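Local coordinates for fiber (Human adenovirus 26, PDB 6FJN), which forms the trimeric knob at the tip of the viral fiber and probably attaches the virion to receptors on the host cell, at residues T141-Q146 against S155-F160; T122-N127 against T174-S179; L24-T29 against G37-L42; D66-L71 against Y95-P100. All coordinates share one frame; numbering follows the deposited sequence.

Contact 1: residues T141-Q146 against S155-F160; sequences TIAFNQ and SITFTF
CG1 of Ile142 packs obliquely on the Phe158 ring, 3.9 Å from its CD1, and the two side chains run alongside each other in the same direction. The Phe144 ring is approached just as obliquely by Ile156, whose CG2 stands 4.1 Å from Phe144 CE1; elsewhere this ring meets the rings of Tyr108 and Tyr180. Alternation along the strands puts both rings and both isoleucines on one face; the first torsion of Phe158 (chi1 -54°) sets CG anti to the carbonyl carbon, which lays the ring alongside Ile142. On this face the methyls Ile142 CG2 and Ile156 CG2 join the two pairs.

On the other face, beside Ala143, the threonine hydroxyls hold water. Ala143 CB touches Thr157 OG1 at 3.5 Å, and one water is gripped by three oxygens, giving a proton to Thr141 O while also bonding Thr157 OG1 and Thr159 OG1. Backbone evidence for the register is strong: Thr141 and Thr159 exchange two bonds, as do Ala143 and Thr157, and Asn145 N reaches Ser155 O at 2.8 Å (N-H...O 171°). Ser155 OG is held by Glu147 N. With strand axes 165° apart, this is an antiparallel beta hairpin, 137-144 with 154-161, central in the four-stranded sheet of the knob's beta sandwich.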
loop_
_atom_site.group_PDB
_atom_site.type_symbol
_atom_site.label_atom_id
_atom_site.label_comp_id
_atom_site.label_asym_id
_atom_site.label_seq_id
_atom_site.Cartn_x
_atom_site.Cartn_y
_atom_site.Cartn_z
ATOM N N THR A 141 -12.089 -6.412 -1.137
ATOM C CA THR A 141 -12.687 -5.466 -0.198
ATOM C C THR A 141 -12.276 -5.906 1.193
ATOM O O THR A 141 -12.639 -7.048 1.609
ATOM C CB THR A 141 -14.206 -5.453 -0.281
ATOM O OG1 THR A 141 -14.614 -5.090 -1.608
ATOM C CG2 THR A 141 -14.777 -4.422 0.679
ATOM N N ILE A 142 -11.552 -5.078 1.913
ATOM C CA ILE A 142 -11.201 -5.333 3.310
ATOM C C ILE A 142 -12.089 -4.452 4.152
ATOM O O ILE A 142 -12.144 -3.248 3.917
ATOM C CB ILE A 142 -9.736 -5.079 3.602
ATOM C CG1 ILE A 142 -8.851 -5.784 2.566
ATOM C CG2 ILE A 142 -9.412 -5.529 5.016
ATOM C CD1 ILE A 142 -7.366 -5.582 2.750
ATOM N N ALA A 143 -12.781 -5.028 5.143
ATOM C CA ALA A 143 -13.681 -4.264 5.992
ATOM C C ALA A 143 -13.323 -4.442 7.428
ATOM O O ALA A 143 -13.057 -5.570 7.876
ATOM C CB ALA A 143 -15.143 -4.657 5.762
ATOM N N PHE A 144 -13.372 -3.346 8.187
ATOM C CA PHE A 144 -12.986 -3.335 9.588
ATOM C C PHE A 144 -14.181 -3.109 10.486
ATOM O O PHE A 144 -14.903 -2.108 10.352
ATOM C CB PHE A 144 -11.957 -2.217 9.823
ATOM C CG PHE A 144 -10.722 -2.411 8.972
ATOM C CD1 PHE A 144 -9.808 -3.412 9.257
ATOM C CD2 PHE A 144 -10.485 -1.639 7.864
ATOM C CE1 PHE A 144 -8.724 -3.658 8.461
ATOM C CE2 PHE A 144 -9.369 -1.875 7.046
ATOM C CZ PHE A 144 -8.517 -2.901 7.364
ATOM N N ASN A 145 -14.363 -4.042 11.437
ATOM C CA ASN A 145 -15.374 -3.939 12.497
ATOM C C ASN A 145 -16.805 -3.862 12.005
ATOM O O ASN A 145 -17.672 -3.365 12.693
ATOM C CB ASN A 145 -15.068 -2.805 13.482
ATOM C CG ASN A 145 -13.753 -2.959 14.184
ATOM O OD1 ASN A 145 -13.168 -1.899 14.628
ATOM N ND2 ASN A 145 -13.247 -4.130 14.340
ATOM N N GLN A 146 -17.060 -4.398 10.808
ATOM C CA GLN A 146 -18.410 -4.347 10.250
ATOM C C GLN A 146 -19.233 -5.587 10.538
ATOM O O GLN A 146 -20.425 -5.600 10.247
ATOM C CB GLN A 146 -18.381 -4.026 8.751
ATOM C CG GLN A 146 -17.686 -2.689 8.462
ATOM C CD GLN A 146 -18.272 -1.576 9.295
ATOM O OE1 GLN A 146 -19.465 -1.241 9.149
ATOM N NE2 GLN A 146 -17.540 -1.091 10.254
ATOM N N SER A 155 -13.655 -7.077 13.999
ATOM C CA SER A 155 -13.622 -7.997 12.865
ATOM C C SER A 155 -12.731 -7.419 11.775
ATOM O O SER A 155 -12.591 -6.188 11.613
ATOM C CB SER A 155 -15.004 -8.267 12.297
ATOM O OG SER A 155 -15.671 -7.099 11.844
ATOM N N ILE A 156 -12.164 -8.339 10.987
ATOM C CA ILE A 156 -11.521 -7.995 9.705
ATOM C C ILE A 156 -12.038 -8.987 8.718
ATOM O O ILE A 156 -11.937 -10.207 8.944
ATOM C CB ILE A 156 -9.969 -8.068 9.762
ATOM C CG1 ILE A 156 -9.398 -7.204 10.898
ATOM C CG2 ILE A 156 -9.384 -7.701 8.410
ATOM C CD1 ILE A 156 -7.913 -7.378 11.142
ATOM N N THR A 157 -12.632 -8.510 7.618
ATOM C CA THR A 157 -13.086 -9.431 6.582
ATOM C C THR A 157 -12.414 -9.094 5.266
ATOM O O THR A 157 -12.088 -7.922 4.974
ATOM C CB THR A 157 -14.614 -9.448 6.440
ATOM O OG1 THR A 157 -15.072 -8.190 5.934
ATOM C CG2 THR A 157 -15.282 -9.748 7.777
ATOM N N PHE A 158 -12.202 -10.124 4.463
ATOM C CA PHE A 158 -11.608 -10.022 3.131
ATOM C C PHE A 158 -12.586 -10.614 2.166
ATOM O O PHE A 158 -12.849 -11.833 2.238
ATOM C CB PHE A 158 -10.280 -10.802 3.069
ATOM C CG PHE A 158 -9.295 -10.426 4.125
ATOM C CD1 PHE A 158 -8.393 -9.383 3.945
ATOM C CD2 PHE A 158 -9.242 -11.117 5.326
ATOM C CE1 PHE A 158 -7.499 -9.004 4.926
ATOM C CE2 PHE A 158 -8.372 -10.735 6.312
ATOM C CZ PHE A 158 -7.501 -9.683 6.118
ATOM N N THR A 159 -13.137 -9.795 1.267
ATOM C CA THR A 159 -14.041 -10.293 0.253
ATOM C C THR A 159 -13.363 -10.164 -1.087
ATOM O O THR A 159 -12.678 -9.159 -1.382
ATOM C CB THR A 159 -15.346 -9.480 0.266
ATOM O OG1 THR A 159 -15.965 -9.584 1.557
ATOM C CG2 THR A 159 -16.361 -9.970 -0.758
ATOM N N PHE A 160 -13.559 -11.177 -1.926
ATOM C CA PHE A 160 -13.027 -11.195 -3.274
ATOM C C PHE A 160 -14.212 -11.302 -4.217
ATOM O O PHE A 160 -15.057 -12.228 -4.044
ATOM C CB PHE A 160 -12.076 -12.379 -3.436
ATOM C CG PHE A 160 -10.875 -12.294 -2.531
ATOM C CD1 PHE A 160 -10.950 -12.777 -1.232
ATOM C CD2 PHE A 160 -9.724 -11.626 -2.926
ATOM C CE1 PHE A 160 -9.904 -12.634 -0.373
ATOM C CE2 PHE A 160 -8.644 -11.510 -2.061
ATOM C CZ PHE A 160 -8.753 -11.994 -0.793
HETATM O O HOH W 1 -14.875 -7.684 3.251
HETATM O O HOH W 2 -14.668 -7.424 -3.030
HETATM O O HOH W 3 -15.393 -6.284 9.254
#

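Contact 2: residues T122-N127 against T174-S179; sequences TKIISN and TSFTFS
Ile124 and Phe176 bury equal areas here, 64 Å² each, and Ser126 adds 26 Å². Ile124 works with two branches. Its CG2 comes to the edge of the Phe176 ring, near the ring plane and 4.0 Å from CE2, the two side chains slanting past one another. Its other branch ends in CD1, which reaches further along the opposing strand, 3.8 Å from Phe178 CB and equally close to the carbonyl oxygen Ser179 O. Ile124 and Phe178 cross at about a right angle, and the isoleucine tip lies against the root of that aromatic side chain.

Phe176 is the counterpart that spans the gap. With CG anti to the backbone N (chi1 -173°), the ring extends towards strand 123-127 and puts its far end between two residues: CE2 meets Ile124, whereas CE1 lies 3.5 Å from Ser126 CB. The serine approach is oblique, and its OG also stands 3.6 Å from CE1. The two segments meet through side chains, and through Ile124 CD1 against Ser179 O; the short strand axes are 9.4 Å apart, too far for paired backbones, and the evidence is that of packing between sheets rather than within one.

Strand 123-129 is bonded by its backbone to strand 137-144, while strand 176-181 pairs with strand 34-43, where Phe178 packs on Val39. Neighbouring subunits flank both: Ile125 rests on Tyr129 of the second subunit, and Ser175 OG bonds Arg121 O of the third. The contact thus links the strands that are outermost, within this chain, in the two sheets, beside the trimer interface.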
loop_
_atom_site.group_PDB
_atom_site.type_symbol
_atom_site.label_atom_id
_atom_site.label_comp_id
_atom_site.label_asym_id
_atom_site.label_seq_id
_atom_site.Cartn_x
_atom_site.Cartn_y
_atom_site.Cartn_z
ATOM N N THR A 122 -14.281 2.656 6.597
ATOM C CA THR A 122 -14.253 1.302 7.169
ATOM C C THR A 122 -13.861 0.231 6.182
ATOM O O THR A 122 -13.677 -0.912 6.624
ATOM C CB THR A 122 -15.595 0.949 7.818
ATOM O OG1 THR A 122 -16.608 0.855 6.828
ATOM C CG2 THR A 122 -15.996 1.912 8.926
ATOM N N LYS A 123 -13.725 0.574 4.908
ATOM C CA LYS A 123 -13.337 -0.383 3.890
ATOM C C LYS A 123 -12.129 0.131 3.122
ATOM O O LYS A 123 -11.910 1.334 2.968
ATOM C CB LYS A 123 -14.485 -0.674 2.929
ATOM C CG LYS A 123 -15.571 -1.487 3.586
ATOM C CD LYS A 123 -16.751 -1.739 2.695
ATOM C CE LYS A 123 -17.792 -2.650 3.311
ATOM N NZ LYS A 123 -18.926 -2.926 2.380
ATOM N N ILE A 124 -11.394 -0.844 2.585
ATOM C CA ILE A 124 -10.377 -0.675 1.552
ATOM C C ILE A 124 -10.848 -1.464 0.353
ATOM O O ILE A 124 -11.212 -2.645 0.523
ATOM C CB ILE A 124 -9.001 -1.198 1.994
ATOM C CG1 ILE A 124 -8.527 -0.491 3.238
ATOM C CG2 ILE A 124 -8.013 -1.131 0.857
ATOM C CD1 ILE A 124 -7.465 -1.319 3.937
ATOM N N ILE A 125 -10.883 -0.871 -0.848
ATOM C CA ILE A 125 -11.255 -1.614 -2.036
ATOM C C ILE A 125 -10.163 -1.422 -3.055
ATOM O O ILE A 125 -9.738 -0.256 -3.329
ATOM C CB ILE A 125 -12.606 -1.150 -2.589
ATOM C CG1 ILE A 125 -13.725 -1.532 -1.599
ATOM C CG2 ILE A 125 -12.903 -1.787 -3.944
ATOM C CD1 ILE A 125 -15.086 -0.980 -1.916
ATOM N N SER A 126 -9.684 -2.498 -3.643
ATOM C CA SER A 126 -8.665 -2.413 -4.701
ATOM C C SER A 126 -8.769 -3.637 -5.561
ATOM O O SER A 126 -9.748 -4.424 -5.452
ATOM C CB SER A 126 -7.289 -2.245 -4.069
ATOM O OG SER A 126 -6.311 -1.892 -5.038
ATOM N N ASN A 127 -7.810 -3.843 -6.467
ATOM C CA ASN A 127 -7.728 -5.048 -7.259
ATOM C C ASN A 127 -6.506 -5.868 -6.921
ATOM O O ASN A 127 -5.417 -5.297 -6.694
ATOM C CB ASN A 127 -7.649 -4.721 -8.752
ATOM C CG ASN A 127 -8.983 -4.206 -9.268
ATOM O OD1 ASN A 127 -9.865 -4.986 -9.422
ATOM N ND2 ASN A 127 -9.220 -2.906 -9.216
ATOM N N THR A 174 -2.667 -12.611 -6.225
ATOM C CA THR A 174 -1.496 -11.860 -5.816
ATOM C C THR A 174 -1.659 -11.301 -4.410
ATOM O O THR A 174 -2.757 -11.200 -3.864
ATOM C CB THR A 174 -1.223 -10.734 -6.834
ATOM O OG1 THR A 174 -2.400 -9.941 -7.008
ATOM C CG2 THR A 174 -0.799 -11.302 -8.158
ATOM N N SER A 175 -0.511 -10.938 -3.817
ATOM C CA SER A 175 -0.482 -10.387 -2.468
ATOM C C SER A 175 -0.921 -8.938 -2.447
ATOM O O SER A 175 -0.612 -8.167 -3.379
ATOM C CB SER A 175 0.916 -10.504 -1.889
ATOM O OG SER A 175 1.280 -11.849 -1.615
ATOM N N PHE A 176 -1.555 -8.540 -1.351
ATOM C CA PHE A 176 -2.057 -7.180 -1.197
ATOM C C PHE A 176 -1.625 -6.589 0.131
ATOM O O PHE A 176 -1.845 -7.204 1.202
ATOM C CB PHE A 176 -3.585 -7.190 -1.280
ATOM C CG PHE A 176 -4.180 -5.797 -1.303
ATOM C CD1 PHE A 176 -4.034 -4.991 -2.400
ATOM C CD2 PHE A 176 -4.881 -5.299 -0.201
ATOM C CE1 PHE A 176 -4.563 -3.745 -2.430
ATOM C CE2 PHE A 176 -5.417 -4.028 -0.203
ATOM C CZ PHE A 176 -5.235 -3.240 -1.318
ATOM N N THR A 177 -1.018 -5.417 0.073
ATOM C CA THR A 177 -0.564 -4.685 1.243
ATOM C C THR A 177 -1.587 -3.632 1.613
ATOM O O THR A 177 -2.182 -2.966 0.726
ATOM C CB THR A 177 0.786 -4.056 0.981
ATOM O OG1 THR A 177 1.727 -5.160 0.883
ATOM C CG2 THR A 177 1.287 -3.139 2.027
ATOM N N PHE A 178 -1.785 -3.431 2.910
ATOM C CA PHE A 178 -2.755 -2.461 3.400
ATOM C C PHE A 178 -2.365 -2.008 4.777
ATOM O O PHE A 178 -1.408 -2.575 5.384
ATOM C CB PHE A 178 -4.168 -3.070 3.389
ATOM C CG PHE A 178 -4.347 -4.259 4.285
ATOM C CD1 PHE A 178 -3.954 -5.523 3.886
ATOM C CD2 PHE A 178 -4.938 -4.118 5.530
ATOM C CE1 PHE A 178 -4.149 -6.622 4.708
ATOM C CE2 PHE A 178 -5.116 -5.213 6.370
ATOM C CZ PHE A 178 -4.728 -6.484 5.936
ATOM N N SER A 179 -3.036 -1.018 5.331
ATOM C CA SER A 179 -2.844 -0.675 6.725
ATOM C C SER A 179 -4.158 -0.256 7.332
ATOM O O SER A 179 -5.144 0.012 6.600
ATOM C CB SER A 179 -1.809 0.432 6.922
ATOM O OG SER A 179 -2.328 1.702 6.553
#

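Contact 3: residues L24-T29 against G37-L42; sequences LTLTLT and GNVSLL
Leu24 to Leu28 and Gly37 to Leu41 are paired across an antiparallel beta hairpin, strand 22-31 with strand 34-43; the axes of segments 24-29 and 37-42 approach to 4.7 Å, with directions 174° apart. Backbone bonds fix the register: Thr25 and Ser40 exchange two, as do Thr27 and Asn38, and the bond from Thr25 N to Ser40 O measures 2.9 Å. Between them, CA-H...O contacts include Val39 CA to Thr25 O.

Apolar packing occupies the face of Leu24, Leu26, Val39 and Leu41. Val39 CG2 is 3.8 Å from Leu24 CD1, while Val39 CB meets Leu26 CD1; both leucines slant across the valine. An extended first torsion, CG anti to the backbone N (178°), carries the Leu26 branch out to it. This face turns inward to the opposite sheet, where Phe158 lies against Leu26 and Val39.

Polar groups line the other face, towards the third subunit. Thr25 OG1 bonds Arg121 NH1 of that subunit as well as a water. A second water joins the hairpin strands through side chains, bonding Thr27 OG1 at 2.8 Å and donating a proton to Asn38 OD1 at 2.9 Å.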
loop_
_atom_site.group_PDB
_atom_site.type_symbol
_atom_site.label_atom_id
_atom_site.label_comp_id
_atom_site.label_asym_id
_atom_site.label_seq_id
_atom_site.Cartn_x
_atom_site.Cartn_y
_atom_site.Cartn_z
ATOM N N LEU A 24 -5.287 -19.058 3.645
ATOM C CA LEU A 24 -5.188 -17.603 3.802
ATOM C C LEU A 24 -3.806 -17.285 4.303
ATOM O O LEU A 24 -3.414 -17.766 5.377
ATOM C CB LEU A 24 -6.220 -17.131 4.826
ATOM C CG LEU A 24 -6.279 -15.606 5.010
ATOM C CD1 LEU A 24 -6.906 -14.909 3.824
ATOM C CD2 LEU A 24 -7.012 -15.215 6.299
ATOM N N THR A 25 -3.026 -16.508 3.541
ATOM C CA THR A 25 -1.749 -16.020 4.019
ATOM C C THR A 25 -1.971 -14.620 4.529
ATOM O O THR A 25 -2.309 -13.746 3.744
ATOM C CB THR A 25 -0.665 -16.056 2.948
ATOM O OG1 THR A 25 -0.582 -17.365 2.398
ATOM C CG2 THR A 25 0.698 -15.675 3.513
ATOM N N LEU A 26 -1.844 -14.403 5.832
ATOM C CA LEU A 26 -2.124 -13.101 6.418
ATOM C C LEU A 26 -1.054 -12.788 7.436
ATOM O O LEU A 26 -0.823 -13.592 8.346
ATOM C CB LEU A 26 -3.522 -13.048 7.064
ATOM C CG LEU A 26 -3.877 -11.725 7.739
ATOM C CD1 LEU A 26 -3.930 -10.593 6.767
ATOM C CD2 LEU A 26 -5.209 -11.907 8.473
ATOM N N THR A 27 -0.473 -11.589 7.331
ATOM C CA THR A 27 0.506 -11.102 8.275
ATOM C C THR A 27 0.105 -9.710 8.700
ATOM O O THR A 27 -0.147 -8.846 7.837
ATOM C CB THR A 27 1.891 -11.062 7.596
ATOM O OG1 THR A 27 2.217 -12.351 7.075
ATOM C CG2 THR A 27 3.005 -10.660 8.542
ATOM N N LEU A 28 0.043 -9.491 10.012
ATOM C CA LEU A 28 -0.299 -8.203 10.593
ATOM C C LEU A 28 0.904 -7.768 11.422
ATOM O O LEU A 28 1.235 -8.414 12.437
ATOM C CB LEU A 28 -1.538 -8.334 11.466
ATOM C CG LEU A 28 -2.802 -8.841 10.815
ATOM C CD1 LEU A 28 -3.912 -8.955 11.850
ATOM C CD2 LEU A 28 -3.232 -8.000 9.636
ATOM N N THR A 29 1.574 -6.685 11.001
ATOM C CA THR A 29 2.750 -6.200 11.690
ATOM C C THR A 29 2.432 -4.865 12.351
ATOM O O THR A 29 2.007 -3.913 11.663
ATOM C CB THR A 29 3.920 -6.043 10.724
ATOM O OG1 THR A 29 4.226 -7.332 10.146
ATOM C CG2 THR A 29 5.130 -5.456 11.456
ATOM N N GLY A 37 -0.548 -4.617 7.022
ATOM C CA GLY A 37 -1.063 -5.922 6.702
ATOM C C GLY A 37 -0.669 -6.396 5.307
ATOM O O GLY A 37 -0.453 -5.581 4.390
ATOM N N ASN A 38 -0.658 -7.721 5.137
ATOM C CA ASN A 38 -0.303 -8.322 3.849
ATOM C C ASN A 38 -1.148 -9.583 3.732
ATOM O O ASN A 38 -1.097 -10.438 4.660
ATOM C CB ASN A 38 1.177 -8.601 3.861
ATOM C CG ASN A 38 1.687 -9.210 2.608
ATOM O OD1 ASN A 38 1.545 -10.426 2.428
ATOM N ND2 ASN A 38 2.436 -8.490 1.775
ATOM N N VAL A 39 -1.892 -9.735 2.669
ATOM C CA VAL A 39 -2.841 -10.855 2.558
ATOM C C VAL A 39 -2.822 -11.451 1.163
ATOM O O VAL A 39 -2.701 -10.728 0.134
ATOM C CB VAL A 39 -4.269 -10.394 2.945
ATOM C CG1 VAL A 39 -4.833 -9.347 2.015
ATOM C CG2 VAL A 39 -5.240 -11.580 3.106
ATOM N N SER A 40 -3.175 -12.725 1.107
ATOM C CA SER A 40 -3.464 -13.406 -0.126
ATOM C C SER A 40 -4.222 -14.673 0.230
ATOM O O SER A 40 -4.284 -15.078 1.420
ATOM C CB SER A 40 -2.157 -13.773 -0.829
ATOM O OG SER A 40 -1.367 -14.691 -0.064
ATOM N N LEU A 41 -4.794 -15.327 -0.776
ATOM C CA LEU A 41 -5.693 -16.451 -0.559
ATOM C C LEU A 41 -5.536 -17.426 -1.734
ATOM O O LEU A 41 -5.504 -16.992 -2.904
ATOM C CB LEU A 41 -7.134 -15.945 -0.451
ATOM C CG LEU A 41 -8.244 -16.981 -0.274
ATOM C CD1 LEU A 41 -8.104 -17.787 1.013
ATOM C CD2 LEU A 41 -9.593 -16.312 -0.340
ATOM N N LEU A 42 -5.484 -18.713 -1.391
ATOM C CA LEU A 42 -5.281 -19.817 -2.350
ATOM C C LEU A 42 -6.278 -20.910 -2.059
ATOM O O LEU A 42 -6.338 -21.383 -0.890
ATOM C CB LEU A 42 -3.852 -20.358 -2.136
ATOM C CG LEU A 42 -3.527 -21.684 -2.759
ATOM C CD1 LEU A 42 -3.431 -21.539 -4.232
ATOM C CD2 LEU A 42 -2.257 -22.269 -2.169
HETATM O O HOH W 4 -2.424 -17.780 0.490
HETATM O O HOH W 5 1.057 -12.348 4.499
#

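Contact 4: residues D66-L71 against Y95-P100; sequences DENGIL and YNNAVP
Ile70 reaches over Tyr95 and Asn96 from just after a type I beta turn, Asp66 to Gly69, that docks on the loop 95-100. From CB, with CG1 anti to the carbonyl carbon (chi1 -65°), the longer branch leads across: CG1 comes 3.6 Å from Asn96 O, and the terminal CD1 lies 3.5 Å from Tyr95 C and 3.7 Å from Tyr95 CB.

The turn is braced from within. Asp66 OD1 accepts from Asn68 N, an Asx turn, and from Ile70 N, the two donors arriving from opposite faces of the carboxylate plane. Gly69, with positive phi (78°), brings its backbone close against Ala98, whose CB lies 3.5 Å from Gly69 O.

One direct bond joins the loops, Ala98 N to Asn68 O, 2.8 Å and nearly straight (172°). A second Asx turn, Val99 N to Asn97 OD1, shapes the partner loop just beyond it. Val99 CG2 packs on Glu67 O, and its side chain also touches Gln183 near the C-terminus. Between the asparagine side chains sits a water that donates to Asn68 OD1 at 2.6 Å and accepts a weak bond from Asn97 ND2.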
loop_
_atom_site.group_PDB
_atom_site.type_symbol
_atom_site.label_atom_id
_atom_site.label_comp_id
_atom_site.label_asym_id
_atom_site.label_seq_id
_atom_site.Cartn_x
_atom_site.Cartn_y
_atom_site.Cartn_z
ATOM N N ASP A 66 -12.664 -11.522 19.763
ATOM C CA ASP A 66 -13.269 -11.144 21.043
ATOM C C ASP A 66 -12.624 -9.890 21.595
ATOM O O ASP A 66 -11.769 -9.262 20.970
ATOM C CB ASP A 66 -13.209 -12.357 21.991
ATOM C CG ASP A 66 -11.835 -12.763 22.435
ATOM O OD1 ASP A 66 -10.917 -11.900 22.433
ATOM O OD2 ASP A 66 -11.664 -13.953 22.810
ATOM N N GLU A 67 -13.037 -9.576 22.849
ATOM C CA GLU A 67 -12.594 -8.380 23.619
ATOM C C GLU A 67 -11.087 -8.326 23.870
ATOM O O GLU A 67 -10.516 -7.287 24.186
ATOM C CB GLU A 67 -13.328 -8.330 24.966
ATOM C CG GLU A 67 -14.717 -7.753 24.824
ATOM C CD GLU A 67 -14.694 -6.252 24.580
ATOM O OE1 GLU A 67 -15.590 -5.737 23.874
ATOM O OE2 GLU A 67 -13.755 -5.563 25.036
ATOM N N ASN A 68 -10.456 -9.475 23.804
ATOM C CA ASN A 68 -9.005 -9.612 23.973
ATOM C C ASN A 68 -8.246 -9.616 22.632
ATOM O O ASN A 68 -7.022 -9.861 22.654
ATOM C CB ASN A 68 -8.697 -10.877 24.757
ATOM C CG ASN A 68 -9.210 -10.799 26.197
ATOM O OD1 ASN A 68 -9.129 -9.745 26.856
ATOM N ND2 ASN A 68 -9.759 -11.910 26.642
ATOM N N GLY A 69 -8.958 -9.477 21.533
ATOM C CA GLY A 69 -8.314 -9.571 20.237
ATOM C C GLY A 69 -8.028 -11.003 19.795
ATOM O O GLY A 69 -7.182 -11.188 18.899
ATOM N N ILE A 70 -8.693 -11.985 20.395
ATOM C CA ILE A 70 -8.440 -13.388 20.095
ATOM C C ILE A 70 -9.505 -13.872 19.114
ATOM O O ILE A 70 -10.708 -13.570 19.280
ATOM C CB ILE A 70 -8.381 -14.170 21.424
ATOM C CG1 ILE A 70 -7.156 -13.666 22.227
ATOM C CG2 ILE A 70 -8.389 -15.643 21.180
ATOM C CD1 ILE A 70 -6.754 -14.312 23.475
ATOM N N LEU A 71 -9.080 -14.638 18.129
ATOM C CA LEU A 71 -9.937 -15.105 17.098
ATOM C C LEU A 71 -11.029 -16.023 17.613
ATOM O O LEU A 71 -10.745 -16.928 18.381
ATOM C CB LEU A 71 -9.053 -15.856 16.110
ATOM C CG LEU A 71 -9.568 -16.146 14.715
ATOM C CD1 LEU A 71 -9.806 -14.915 13.861
ATOM C CD2 LEU A 71 -8.644 -17.124 14.011
ATOM N N TYR A 95 -3.635 -18.508 24.015
ATOM C CA TYR A 95 -4.590 -17.408 23.880
ATOM C C TYR A 95 -3.912 -16.116 24.370
ATOM O O TYR A 95 -3.995 -15.739 25.551
ATOM C CB TYR A 95 -5.898 -17.689 24.653
ATOM C CG TYR A 95 -6.100 -19.104 25.165
ATOM C CD1 TYR A 95 -5.638 -19.473 26.433
ATOM C CD2 TYR A 95 -6.784 -20.065 24.407
ATOM C CE1 TYR A 95 -5.834 -20.755 26.931
ATOM C CE2 TYR A 95 -6.985 -21.355 24.899
ATOM C CZ TYR A 95 -6.508 -21.696 26.163
ATOM O OH TYR A 95 -6.697 -22.963 26.679
ATOM N N ASN A 96 -3.217 -15.459 23.442
ATOM C CA ASN A 96 -2.446 -14.253 23.746
ATOM C C ASN A 96 -3.229 -12.987 23.347
ATOM O O ASN A 96 -3.612 -12.854 22.150
ATOM C CB ASN A 96 -1.155 -14.249 22.931
ATOM C CG ASN A 96 -0.283 -15.446 23.184
ATOM O OD1 ASN A 96 0.461 -15.491 24.166
ATOM N ND2 ASN A 96 -0.340 -16.415 22.273
ATOM N N ASN A 97 -3.430 -12.067 24.317
ATOM C CA ASN A 97 -4.066 -10.725 24.073
ATOM C C ASN A 97 -3.469 -10.109 22.845
ATOM O O ASN A 97 -2.245 -10.170 22.656
ATOM C CB ASN A 97 -3.804 -9.738 25.249
ATOM C CG ASN A 97 -4.468 -8.317 25.097
ATOM O OD1 ASN A 97 -4.044 -7.400 24.286
ATOM N ND2 ASN A 97 -5.448 -8.077 25.950
ATOM N N ALA A 98 -4.324 -9.536 22.012
ATOM C CA ALA A 98 -3.897 -8.862 20.803
ATOM C C ALA A 98 -4.691 -7.583 20.506
ATOM O O ALA A 98 -4.851 -7.217 19.352
ATOM C CB ALA A 98 -4.005 -9.851 19.687
ATOM N N VAL A 99 -5.162 -6.893 21.556
ATOM C CA VAL A 99 -5.922 -5.678 21.377
ATOM C C VAL A 99 -5.142 -4.638 20.501
ATOM O O VAL A 99 -5.729 -3.992 19.693
ATOM C CB VAL A 99 -6.449 -5.114 22.705
ATOM C CG1 VAL A 99 -7.163 -3.792 22.465
ATOM C CG2 VAL A 99 -7.448 -6.093 23.297
ATOM N N PRO A 100 -3.799 -4.514 20.698
ATOM C CA PRO A 100 -3.062 -3.549 19.869
ATOM C C PRO A 100 -3.039 -3.838 18.377
ATOM O O PRO A 100 -2.548 -2.971 17.621
ATOM C CB PRO A 100 -1.662 -3.557 20.460
ATOM C CG PRO A 100 -1.913 -3.968 21.906
ATOM C CD PRO A 100 -2.946 -5.064 21.764
HETATM O O HOH W 6 -7.166 -8.329 27.826
#

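Contact 3 and contact 1 are hairpins on facing sheets, their centres about 13 Å apart, and they touch through side chains between the sheets, Phe160 against Leu41 among them. Contact 2 bridges the sheets, its centre about 10 Å from each: strand 123-129 neighbours strand 137-144 of contact 1, and strand 176-181 neighbours strand 34-43 of contact 3. Contact 4 lies apart in loops, its centre about 17 Å from contact 1, 18 Å from contact 3 and 23 Å from contact 2. Along the chain contact 3 closes first, then contact 4; contact 2 opens next and encloses contact 1. The knob therefore combines one continuous sandwich core, with contact 2 reaching both neighbouring subunits and contact 3 the third, and a peripheral loop contact that no other subunit touches.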